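Local coordinates for protein predicted protease of the collagenase family (Methanopyrus kandleri, PDB 5D88) that probably acts as a peptidase of the U32 family, built on a TIM barrel, and binds a zinc ion, at residues D160-D165 and V182-R187. Residues are numbered along the deposited sequence; the frame is centred on the assembly and turned at random.
Sequences DVITVD and VSVELR
Four backbone hydrogen bonds join D160, I162 and V164 to E185 and R187 in parallel register, with V161, I162 and T163 paired to E185, L186 and R187. E185 N donates to D160 O at 3.2 Å, and I162 N returns a straighter bond to E185 O at 2.9 Å. R187 N then reaches I162 O at 2.9 Å, and V164 N closes the ladder on R187 O at 3.0 Å. On one flank of the pair V161 is backbone-bonded to V137 and V139, and T163 to V139, in strand 136-139; on the opposite flank L186 N donates to D243 OD2.

On the face carrying V161 and T163, the R187 side chain leaves extended (chi1 178°), bringing CD to 3.4 Å from T163 OG1; a bend at chi3 then turns the guanidinium aside. One water donates to T163 OG1 and accepts from R187 NH1, while the threonine hydroxyl also hydrogen-bonds V139 O. R187 NH2 is hydrogen-bonded to Q81 OE1 and salt-bridged to E244 OE1, and W25 adds a cation-pi contact; these partners probably offset the buried charge. E185 OE1, leading away from strand 161-163, is salt-bridged to R23 NH2. On the face of I162 and L186, covered by helix 148-157 through A151 and F154, I162 CD1 packs at 3.8 Å on CG2 of V184, just before the strand. Strand 161-163, helix 172-181 and strand 185-190 form a beta-alpha-beta crossover, the repeating element of a TIM barrel.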
loop_
_atom_site.group_PDB
_atom_site.type_symbol
_atom_site.label_atom_id
_atom_site.label_comp_id
_atom_site.label_asym_id
_atom_site.label_seq_id
_atom_site.Cartn_x
_atom_site.Cartn_y
_atom_site.Cartn_z
ATOM N N ASP A 160 -6.220 -15.569 -12.778
ATOM C CA ASP A 160 -7.211 -15.918 -13.800
ATOM C C ASP A 160 -8.064 -14.729 -14.215
ATOM O O ASP A 160 -8.523 -14.657 -15.366
ATOM C CB ASP A 160 -8.141 -17.012 -13.271
ATOM C CG ASP A 160 -7.408 -18.317 -12.971
ATOM O OD1 ASP A 160 -6.655 -18.784 -13.853
ATOM O OD2 ASP A 160 -7.598 -18.878 -11.867
ATOM N N VAL A 161 -8.289 -13.815 -13.279
ATOM C CA VAL A 161 -9.141 -12.639 -13.435
ATOM C C VAL A 161 -8.431 -11.493 -12.742
ATOM O O VAL A 161 -7.907 -11.671 -11.636
ATOM C CB VAL A 161 -10.524 -12.851 -12.781
ATOM C CG1 VAL A 161 -11.406 -11.633 -12.931
ATOM C CG2 VAL A 161 -11.189 -14.082 -13.314
ATOM N N ILE A 162 -8.417 -10.319 -13.367
ATOM C CA ILE A 162 -7.852 -9.126 -12.754
ATOM C C ILE A 162 -8.939 -8.071 -12.665
ATOM O O ILE A 162 -9.566 -7.730 -13.672
ATOM C CB ILE A 162 -6.635 -8.605 -13.524
ATOM C CG1 ILE A 162 -5.491 -9.622 -13.409
ATOM C CG2 ILE A 162 -6.189 -7.271 -12.940
ATOM C CD1 ILE A 162 -4.252 -9.282 -14.206
ATOM N N THR A 163 -9.174 -7.579 -11.457
ATOM C CA THR A 163 -10.056 -6.443 -11.228
ATOM C C THR A 163 -9.213 -5.182 -11.378
ATOM O O THR A 163 -8.203 -5.023 -10.680
ATOM C CB THR A 163 -10.687 -6.497 -9.832
ATOM O OG1 THR A 163 -11.195 -7.802 -9.559
ATOM C CG2 THR A 163 -11.827 -5.532 -9.737
ATOM N N VAL A 164 -9.578 -4.318 -12.319
ATOM C CA VAL A 164 -8.802 -3.098 -12.499
ATOM C C VAL A 164 -9.071 -2.137 -11.344
ATOM O O VAL A 164 -10.113 -2.178 -10.673
ATOM C CB VAL A 164 -9.111 -2.420 -13.843
ATOM C CG1 VAL A 164 -8.809 -3.349 -15.012
ATOM C CG2 VAL A 164 -10.565 -1.916 -13.873
ATOM N N ASP A 165 -8.120 -1.238 -11.121
ATOM C CA ASP A 165 -8.398 -0.145 -10.214
ATOM C C ASP A 165 -9.631 0.612 -10.712
ATOM O O ASP A 165 -9.765 0.861 -11.921
ATOM C CB ASP A 165 -7.214 0.810 -10.091
ATOM C CG ASP A 165 -7.509 1.948 -9.125
ATOM O OD1 ASP A 165 -7.345 1.752 -7.905
ATOM O OD2 ASP A 165 -7.951 3.018 -9.569
ATOM N N VAL A 182 -2.502 -8.724 -21.788
ATOM C CA VAL A 182 -2.788 -9.921 -21.014
ATOM C C VAL A 182 -3.973 -10.655 -21.616
ATOM O O VAL A 182 -4.751 -10.110 -22.399
ATOM C CB VAL A 182 -3.067 -9.605 -19.530
ATOM C CG1 VAL A 182 -1.849 -8.984 -18.884
ATOM C CG2 VAL A 182 -4.265 -8.691 -19.396
ATOM N N SER A 183 -4.095 -11.917 -21.232
ATOM C CA SER A 183 -5.150 -12.784 -21.725
ATOM C C SER A 183 -6.177 -13.133 -20.659
ATOM O O SER A 183 -7.134 -13.850 -20.954
ATOM C CB SER A 183 -4.531 -14.060 -22.295
ATOM O OG SER A 183 -3.838 -13.755 -23.489
ATOM N N VAL A 184 -6.013 -12.636 -19.434
ATOM C CA VAL A 184 -6.934 -12.920 -18.340
ATOM C C VAL A 184 -8.276 -12.252 -18.579
ATOM O O VAL A 184 -8.408 -11.357 -19.423
ATOM C CB VAL A 184 -6.379 -12.443 -16.987
ATOM C CG1 VAL A 184 -5.133 -13.189 -16.609
ATOM C CG2 VAL A 184 -6.124 -10.915 -17.022
ATOM N N GLU A 185 -9.276 -12.682 -17.822
ATOM C CA GLU A 185 -10.534 -11.966 -17.769
ATOM C C GLU A 185 -10.342 -10.675 -16.989
ATOM O O GLU A 185 -9.569 -10.616 -16.030
ATOM C CB GLU A 185 -11.601 -12.826 -17.089
ATOM C CG GLU A 185 -11.818 -14.176 -17.735
ATOM C CD GLU A 185 -12.355 -14.054 -19.124
ATOM O OE1 GLU A 185 -13.496 -13.589 -19.251
ATOM O OE2 GLU A 185 -11.642 -14.421 -20.087
ATOM N N LEU A 186 -11.059 -9.634 -17.391
ATOM C CA LEU A 186 -11.017 -8.374 -16.664
ATOM C C LEU A 186 -12.346 -8.107 -15.974
ATOM O O LEU A 186 -13.418 -8.210 -16.586
ATOM C CB LEU A 186 -10.668 -7.214 -17.582
ATOM C CG LEU A 186 -9.306 -7.336 -18.239
ATOM C CD1 LEU A 186 -9.134 -6.127 -19.109
ATOM C CD2 LEU A 186 -8.171 -7.431 -17.226
ATOM N N ARG A 187 -12.253 -7.726 -14.708
ATOM C CA ARG A 187 -13.389 -7.411 -13.862
ATOM C C ARG A 187 -13.345 -5.942 -13.480
ATOM O O ARG A 187 -12.267 -5.359 -13.309
ATOM C CB ARG A 187 -13.351 -8.272 -12.601
ATOM C CG ARG A 187 -14.452 -8.030 -11.584
ATOM C CD ARG A 187 -14.272 -8.922 -10.342
ATOM N NE ARG A 187 -14.734 -10.284 -10.556
ATOM C CZ ARG A 187 -14.940 -11.172 -9.591
ATOM N NH1 ARG A 187 -14.736 -10.856 -8.316
ATOM N NH2 ARG A 187 -15.354 -12.390 -9.902
HETATM O O HOH W 1 -13.009 -8.452 -7.543
#